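Local coordinates for cystathionine beta-lyase family protein, YNBB B.subtilis ortholog (Clostridium acetobutylicum, PDB 3HVY) that is probably a pyridoxal-phosphate-dependent lyase acting on sulfur amino acids, related to cystathionine beta-lyase and possibly involved in aluminium resistance, at residues C311-I314 against M315-G319; I346-I349 against K350-T354; L409-D412 against H413-G417. All blocks are in the same frame, centred on the assembly; numbering follows the deposited sequence.

Contact 1 (C311-I314 against M315-G319); sequences CARI and MELAG
R313 and E316 form an i to i+3 salt bridge on the last turns of helix 287-317, with R313 NH1 2.9 Å from E316 OE1. The two flat groups stand almost perpendicular, their planes 88° apart: the carboxylate oxygen lies in the guanidinium plane, while the NH1 hydrogen reaches OE1 from above the carboxylate plane. R313 leaves the helix with CG anti to its own nitrogen (chi1 -173°) and bends at chi2 (51°), which carries the chain along the helix toward its C-terminal end. There one face of the guanidinium rests against L317, whose CD2 is 3.6 Å from R313 NE. Thus one arginine meets its i+3 neighbour through an edge and its i+4 neighbour through a face, and NE keeps a second acidic partner, D30 of helix 18-55. A water bonds weakly to both E316 OE1 and the carbonyl of A312. On the inner side M315, a selenomethionine bent at chi2 and chi3, places CG 3.8 Å from C311 SG; both side chains also touch I337 of strand 334-338. Beneath these side chains M315, E316, L317 and A318 each donate to the carbonyl four residues back. G319 then turns to positive phi, and its N bonds to E316 O at 2.8 Å, part of the Schellman motif that closes this alpha-helix.

Contact 2 (I346-I349 against K350-T354); sequences IDFI and KGIQT
The ring of F348 is the flat group here, and I352 one turn on meets it obliquely, CG1 of I352 lying 4.0 Å from CE2 of F348. The two side chains run side by side in the same direction. Holding CG anti to its nitrogen (chi1 -179°), F348 swings the ring forward along the helix, beside I352, and the ring of F339 meets it with planes inclined by about 45°. A second i to i+4 pair, I346 and K350, repeats the parallel course: the aliphatic part of K350 lies along I346, with K350 CE 3.7 Å from I346 CG2. The lysine chain bends only at its end, where NZ makes a weak bond to the carbonyl of C364. Backbone bonds from K350, G351, I352 and Q353 to the carbonyls four residues earlier set this spacing, the first almost straight at 173°. At the last turn T354 OG1 donates to G351 O over 2.7 Å, so the hydroxyl is tied to its own helix. Helix 342-354 is packed between two layers: I346, I349 and I352 rest on strand 376-379 of the antiparallel sheet, while F348 and I352 meet A421 of helix 411-422.

Contact 3 (L409-D412 against H413-G417); sequences LTFD and HAKLG
This is an N-terminal capping contact, in which T410 accepts from H413 at the start of helix 411-422, buried where the C-terminal part of the chain meets a second subunit. T410 turns its hydroxyl to a position between its backbone N and carbonyl carbon (chi1 73°), which brings OG1 to 3.0 Å from H413 N. The same hydroxyl also bonds to Q46 of the second subunit, so one small side chain serves both the helix end and the interface. T410 O receives A414 N, opening the run of i to i+4 bonds that K415 to F411 and L416 to D412 continue.

One turn in, K415 reaches back over F411. Its CB stands above one ring face in a CH-pi contact, 4.1 Å from the centroid and offset toward the rim, and its CD comes within 3.5 Å of F411 CE2. A bend at chi3 (99°) then turns the end of the chain aside to D412, where K415 NZ and D412 OD1 make a salt bridge of 2.7 Å, met nearly along the C-O axis. An N-cap threonine followed by an i to i+3 acid-lysine pair thus makes up the first turns of the helix. The charges are shared across the subunit boundary: D412 OD2 also pairs with R42 of the second subunit, and K415 NZ with E43 of that subunit. With so many partners around it, the ammonium is probably kept charged despite its burial.

H413 faces elsewhere. Its NE2 bonds to the carbonyl of A355, just beyond helix 342-354, while a water in the plane of the imidazole lies 2.7 Å from H413 ND1 and accepts from L409 N. F295 of the second subunit meets the imidazole edge-to-face.

Overall arrangement
From the N terminus, contact 1 comes first, at the C-terminal end of helix 287-317; contact 2 follows on helix 342-354 and contact 3 at the start of helix 411-422. Each is a local contact within continuous chain, so none closes a long loop, and the three run in series without nesting or crossing. In space they gather on one side of the chain's centre, with contact centres 14 to 16 Å apart. M315 CE of contact 1 packs on F348 CE1 of contact 2 at 3.7 Å, and I352 of contact 2 packs on G417 of contact 3. Contacts 1 and 3 do not touch, but I314 meets helix 411-422 further along, at V418, L419 and L422.

Contact 1 (C311-I314 against M315-G319)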
loop_
_atom_site.group_PDB
_atom_site.type_symbol
_atom_site.label_atom_id
_atom_site.label_comp_id
_atom_site.label_asym_id
_atom_site.label_seq_id
_atom_site.Cartn_x
_atom_site.Cartn_y
_atom_site.Cartn_z
ATOM N N CYS D 311 9.976 -34.462 -8.002
ATOM C CA CYS D 311 9.943 -34.403 -9.476
ATOM C C CYS D 311 11.055 -35.283 -10.112
ATOM O O CYS D 311 10.810 -36.056 -11.047
ATOM C CB CYS D 311 10.081 -32.952 -9.925
ATOM S SG CYS D 311 10.102 -32.749 -11.725
ATOM N N ALA D 312 12.297 -35.098 -9.658
ATOM C CA ALA D 312 13.442 -35.906 -10.054
ATOM C C ALA D 312 13.122 -37.414 -10.029
ATOM O O ALA D 312 13.409 -38.118 -10.979
ATOM C CB ALA D 312 14.685 -35.611 -9.098
ATOM N N ARG D 313 12.592 -37.908 -8.904
ATOM C CA ARG D 313 12.318 -39.336 -8.791
ATOM C C ARG D 313 11.182 -39.791 -9.676
ATOM O O ARG D 313 11.344 -40.770 -10.405
ATOM C CB ARG D 313 12.054 -39.800 -7.369
ATOM C CG ARG D 313 11.952 -41.308 -7.253
ATOM C CD ARG D 313 13.139 -42.019 -7.892
ATOM N NE ARG D 313 13.240 -43.435 -7.456
ATOM C CZ ARG D 313 14.138 -44.323 -7.892
ATOM N NH1 ARG D 313 15.068 -44.012 -8.821
ATOM N NH2 ARG D 313 14.060 -45.572 -7.449
ATOM N N ILE D 314 10.049 -39.078 -9.656
ATOM C CA ILE D 314 8.926 -39.526 -10.457
ATOM C C ILE D 314 9.216 -39.458 -11.970
ATOM O O ILE D 314 8.843 -40.359 -12.701
ATOM C CB ILE D 314 7.598 -38.848 -10.082
ATOM C CG1 ILE D 314 6.421 -39.729 -10.560
ATOM C CG2 ILE D 314 7.503 -37.382 -10.627
ATOM C CD1 ILE D 314 4.987 -39.143 -10.169
HETATM N N MSE D 315 9.916 -38.443 -12.447
HETATM C CA MSE D 315 10.180 -38.372 -13.885
HETATM C C MSE D 315 11.165 -39.501 -14.249
HETATM O O MSE D 315 11.114 -40.081 -15.326
HETATM C CB MSE D 315 10.711 -36.992 -14.277
HETATM C CG MSE D 315 9.744 -35.835 -13.981
HETATM SE SE MSE D 315 8.041 -36.091 -14.834
HETATM C CE MSE D 315 8.562 -35.742 -16.676
ATOM N N GLU D 316 12.076 -39.806 -13.335
ATOM C CA GLU D 316 12.986 -40.934 -13.526
ATOM C C GLU D 316 12.228 -42.288 -13.567
ATOM O O GLU D 316 12.471 -43.117 -14.457
ATOM C CB GLU D 316 14.017 -40.921 -12.426
ATOM C CG GLU D 316 14.964 -42.061 -12.363
ATOM C CD GLU D 316 16.110 -41.740 -11.463
ATOM O OE1 GLU D 316 15.918 -41.659 -10.227
ATOM O OE2 GLU D 316 17.187 -41.518 -12.023
ATOM N N LEU D 317 11.288 -42.480 -12.638
ATOM C CA LEU D 317 10.428 -43.653 -12.680
ATOM C C LEU D 317 9.705 -43.762 -14.025
ATOM O O LEU D 317 9.465 -44.864 -14.531
ATOM C CB LEU D 317 9.421 -43.634 -11.536
ATOM C CG LEU D 317 9.980 -43.712 -10.133
ATOM C CD1 LEU D 317 8.929 -44.212 -9.130
ATOM C CD2 LEU D 317 11.211 -44.625 -10.158
ATOM N N ALA D 318 9.422 -42.617 -14.633
ATOM C CA ALA D 318 8.779 -42.547 -15.943
ATOM C C ALA D 318 9.723 -42.767 -17.130
ATOM O O ALA D 318 9.279 -42.728 -18.262
ATOM C CB ALA D 318 8.070 -41.181 -16.096
ATOM N N GLY D 319 11.021 -42.903 -16.882
ATOM C CA GLY D 319 11.996 -43.177 -17.930
ATOM C C GLY D 319 12.947 -42.042 -18.276
ATOM O O GLY D 319 13.828 -42.231 -19.078
HETATM O O HOH W 1 16.042 -39.076 -9.719
#

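Contact 2 (I346-I349 against K350-T354)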
loop_
_atom_site.group_PDB
_atom_site.type_symbol
_atom_site.label_atom_id
_atom_site.label_comp_id
_atom_site.label_asym_id
_atom_site.label_seq_id
_atom_site.Cartn_x
_atom_site.Cartn_y
_atom_site.Cartn_z
ATOM N N ILE D 346 7.227 -29.364 -24.325
ATOM C CA ILE D 346 6.252 -28.291 -24.404
ATOM C C ILE D 346 5.011 -28.689 -23.659
ATOM O O ILE D 346 4.496 -27.917 -22.848
ATOM C CB ILE D 346 5.945 -27.916 -25.859
ATOM C CG1 ILE D 346 7.163 -27.145 -26.433
ATOM C CG2 ILE D 346 4.647 -27.125 -25.941
ATOM C CD1 ILE D 346 7.233 -27.159 -27.959
ATOM N N ASP D 347 4.579 -29.915 -23.880
ATOM C CA ASP D 347 3.417 -30.436 -23.197
ATOM C C ASP D 347 3.602 -30.385 -21.681
ATOM O O ASP D 347 2.665 -30.095 -20.955
ATOM C CB ASP D 347 3.117 -31.867 -23.642
ATOM C CG ASP D 347 2.460 -31.941 -25.045
ATOM O OD1 ASP D 347 2.213 -30.872 -25.668
ATOM O OD2 ASP D 347 2.181 -33.083 -25.514
ATOM N N PHE D 348 4.813 -30.678 -21.207
ATOM C CA PHE D 348 5.072 -30.731 -19.772
ATOM C C PHE D 348 4.972 -29.326 -19.162
ATOM O O PHE D 348 4.337 -29.130 -18.092
ATOM C CB PHE D 348 6.450 -31.336 -19.485
ATOM C CG PHE D 348 6.766 -31.435 -18.007
ATOM C CD1 PHE D 348 6.401 -32.572 -17.296
ATOM C CD2 PHE D 348 7.444 -30.408 -17.348
ATOM C CE1 PHE D 348 6.687 -32.684 -15.921
ATOM C CE2 PHE D 348 7.730 -30.500 -15.981
ATOM C CZ PHE D 348 7.352 -31.654 -15.279
ATOM N N ILE D 349 5.599 -28.368 -19.844
ATOM C CA ILE D 349 5.616 -26.962 -19.403
ATOM C C ILE D 349 4.217 -26.375 -19.423
ATOM O O ILE D 349 3.790 -25.758 -18.429
ATOM C CB ILE D 349 6.648 -26.128 -20.173
ATOM C CG1 ILE D 349 8.058 -26.662 -19.792
ATOM C CG2 ILE D 349 6.573 -24.664 -19.799
ATOM C CD1 ILE D 349 9.186 -25.787 -20.136
ATOM N N LYS D 350 3.473 -26.631 -20.491
ATOM C CA LYS D 350 2.074 -26.203 -20.549
ATOM C C LYS D 350 1.245 -26.827 -19.410
ATOM O O LYS D 350 0.346 -26.186 -18.843
ATOM C CB LYS D 350 1.458 -26.541 -21.903
ATOM C CG LYS D 350 1.897 -25.634 -23.049
ATOM C CD LYS D 350 1.307 -26.179 -24.386
ATOM C CE LYS D 350 1.445 -25.236 -25.584
ATOM N NZ LYS D 350 0.198 -24.416 -25.913
ATOM N N GLY D 351 1.551 -28.061 -19.057
ATOM C CA GLY D 351 0.846 -28.719 -17.979
ATOM C C GLY D 351 1.118 -28.024 -16.661
ATOM O O GLY D 351 0.215 -27.901 -15.838
ATOM N N ILE D 352 2.354 -27.547 -16.470
ATOM C CA ILE D 352 2.706 -26.820 -15.263
ATOM C C ILE D 352 1.853 -25.561 -15.175
ATOM O O ILE D 352 1.283 -25.274 -14.138
ATOM C CB ILE D 352 4.218 -26.476 -15.176
ATOM C CG1 ILE D 352 5.034 -27.757 -14.987
ATOM C CG2 ILE D 352 4.508 -25.505 -13.948
ATOM C CD1 ILE D 352 4.752 -28.548 -13.714
ATOM N N GLN D 353 1.730 -24.844 -16.281
ATOM C CA GLN D 353 0.884 -23.652 -16.331
ATOM C C GLN D 353 -0.557 -24.009 -15.966
ATOM O O GLN D 353 -1.207 -23.335 -15.161
ATOM C CB GLN D 353 0.934 -22.996 -17.724
ATOM C CG GLN D 353 0.139 -21.654 -17.863
ATOM C CD GLN D 353 0.834 -20.475 -17.228
ATOM O OE1 GLN D 353 2.046 -20.389 -17.252
ATOM N NE2 GLN D 353 0.064 -19.528 -16.716
ATOM N N THR D 354 -1.041 -25.106 -16.507
ATOM C CA THR D 354 -2.407 -25.491 -16.218
ATOM C C THR D 354 -2.586 -25.914 -14.774
ATOM O O THR D 354 -3.718 -25.886 -14.283
ATOM C CB THR D 354 -2.936 -26.622 -17.150
ATOM O OG1 THR D 354 -2.322 -27.832 -16.796
ATOM C CG2 THR D 354 -2.638 -26.364 -18.581
#

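Contact 3 (L409-D412 against H413-G417)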
loop_
_atom_site.group_PDB
_atom_site.type_symbol
_atom_site.label_atom_id
_atom_site.label_comp_id
_atom_site.label_asym_id
_atom_site.label_seq_id
_atom_site.Cartn_x
_atom_site.Cartn_y
_atom_site.Cartn_z
ATOM N N LEU D 409 5.135 -23.044 -3.504
ATOM C CA LEU D 409 4.882 -22.469 -2.178
ATOM C C LEU D 409 4.587 -23.576 -1.199
ATOM O O LEU D 409 4.827 -23.429 0.002
ATOM C CB LEU D 409 3.741 -21.482 -2.213
ATOM C CG LEU D 409 3.970 -20.236 -3.095
ATOM C CD1 LEU D 409 2.674 -19.495 -3.327
ATOM C CD2 LEU D 409 5.093 -19.316 -2.561
ATOM N N THR D 410 4.030 -24.685 -1.691
ATOM C CA THR D 410 3.823 -25.847 -0.846
ATOM C C THR D 410 4.222 -27.063 -1.644
ATOM O O THR D 410 4.209 -27.066 -2.915
ATOM C CB THR D 410 2.368 -26.001 -0.366
ATOM O OG1 THR D 410 1.543 -26.428 -1.450
ATOM C CG2 THR D 410 1.833 -24.760 0.234
ATOM N N PHE D 411 4.677 -28.085 -0.942
ATOM C CA PHE D 411 5.015 -29.317 -1.624
ATOM C C PHE D 411 3.781 -29.921 -2.302
ATOM O O PHE D 411 3.869 -30.506 -3.407
ATOM C CB PHE D 411 5.611 -30.343 -0.641
ATOM C CG PHE D 411 5.769 -31.689 -1.217
ATOM C CD1 PHE D 411 6.633 -31.895 -2.283
ATOM C CD2 PHE D 411 5.032 -32.754 -0.737
ATOM C CE1 PHE D 411 6.763 -33.110 -2.829
ATOM C CE2 PHE D 411 5.152 -33.973 -1.288
ATOM C CZ PHE D 411 6.030 -34.172 -2.342
ATOM N N ASP D 412 2.643 -29.837 -1.644
ATOM C CA ASP D 412 1.427 -30.381 -2.261
ATOM C C ASP D 412 1.204 -29.744 -3.634
ATOM O O ASP D 412 0.842 -30.414 -4.617
ATOM C CB ASP D 412 0.230 -30.148 -1.346
ATOM C CG ASP D 412 0.165 -31.153 -0.190
ATOM O OD1 ASP D 412 0.346 -32.376 -0.436
ATOM O OD2 ASP D 412 -0.073 -30.747 0.973
ATOM N N HIS D 413 1.400 -28.441 -3.726
ATOM C CA HIS D 413 1.238 -27.798 -5.017
ATOM C C HIS D 413 2.231 -28.317 -6.049
ATOM O O HIS D 413 1.836 -28.746 -7.125
ATOM C CB HIS D 413 1.311 -26.265 -4.911
ATOM C CG HIS D 413 1.013 -25.580 -6.203
ATOM N ND1 HIS D 413 1.622 -24.401 -6.580
ATOM C CD2 HIS D 413 0.214 -25.944 -7.240
ATOM C CE1 HIS D 413 1.179 -24.052 -7.781
ATOM N NE2 HIS D 413 0.311 -24.964 -8.195
ATOM N N ALA D 414 3.499 -28.347 -5.695
ATOM C CA ALA D 414 4.548 -28.866 -6.586
ATOM C C ALA D 414 4.255 -30.270 -7.084
ATOM O O ALA D 414 4.334 -30.593 -8.289
ATOM C CB ALA D 414 5.899 -28.821 -5.845
ATOM N N LYS D 415 3.894 -31.115 -6.130
ATOM C CA LYS D 415 3.558 -32.547 -6.388
ATOM C C LYS D 415 2.376 -32.640 -7.333
ATOM O O LYS D 415 2.444 -33.310 -8.361
ATOM C CB LYS D 415 3.324 -33.215 -5.004
ATOM C CG LYS D 415 2.529 -34.482 -4.889
ATOM C CD LYS D 415 2.431 -34.840 -3.383
ATOM C CE LYS D 415 1.158 -34.421 -2.813
ATOM N NZ LYS D 415 1.127 -34.816 -1.401
ATOM N N LEU D 416 1.320 -31.896 -7.055
ATOM C CA LEU D 416 0.118 -31.928 -7.905
ATOM C C LEU D 416 0.437 -31.441 -9.318
ATOM O O LEU D 416 -0.006 -32.016 -10.315
ATOM C CB LEU D 416 -1.004 -31.079 -7.265
ATOM C CG LEU D 416 -1.618 -31.690 -5.960
ATOM C CD1 LEU D 416 -2.556 -30.748 -5.170
ATOM C CD2 LEU D 416 -2.339 -32.983 -6.288
ATOM N N GLY D 417 1.249 -30.405 -9.388
ATOM C CA GLY D 417 1.673 -29.856 -10.665
ATOM C C GLY D 417 2.427 -30.870 -11.488
ATOM O O GLY D 417 2.162 -31.017 -12.681
HETATM O O HOH W 2 3.483 -22.502 -6.009
#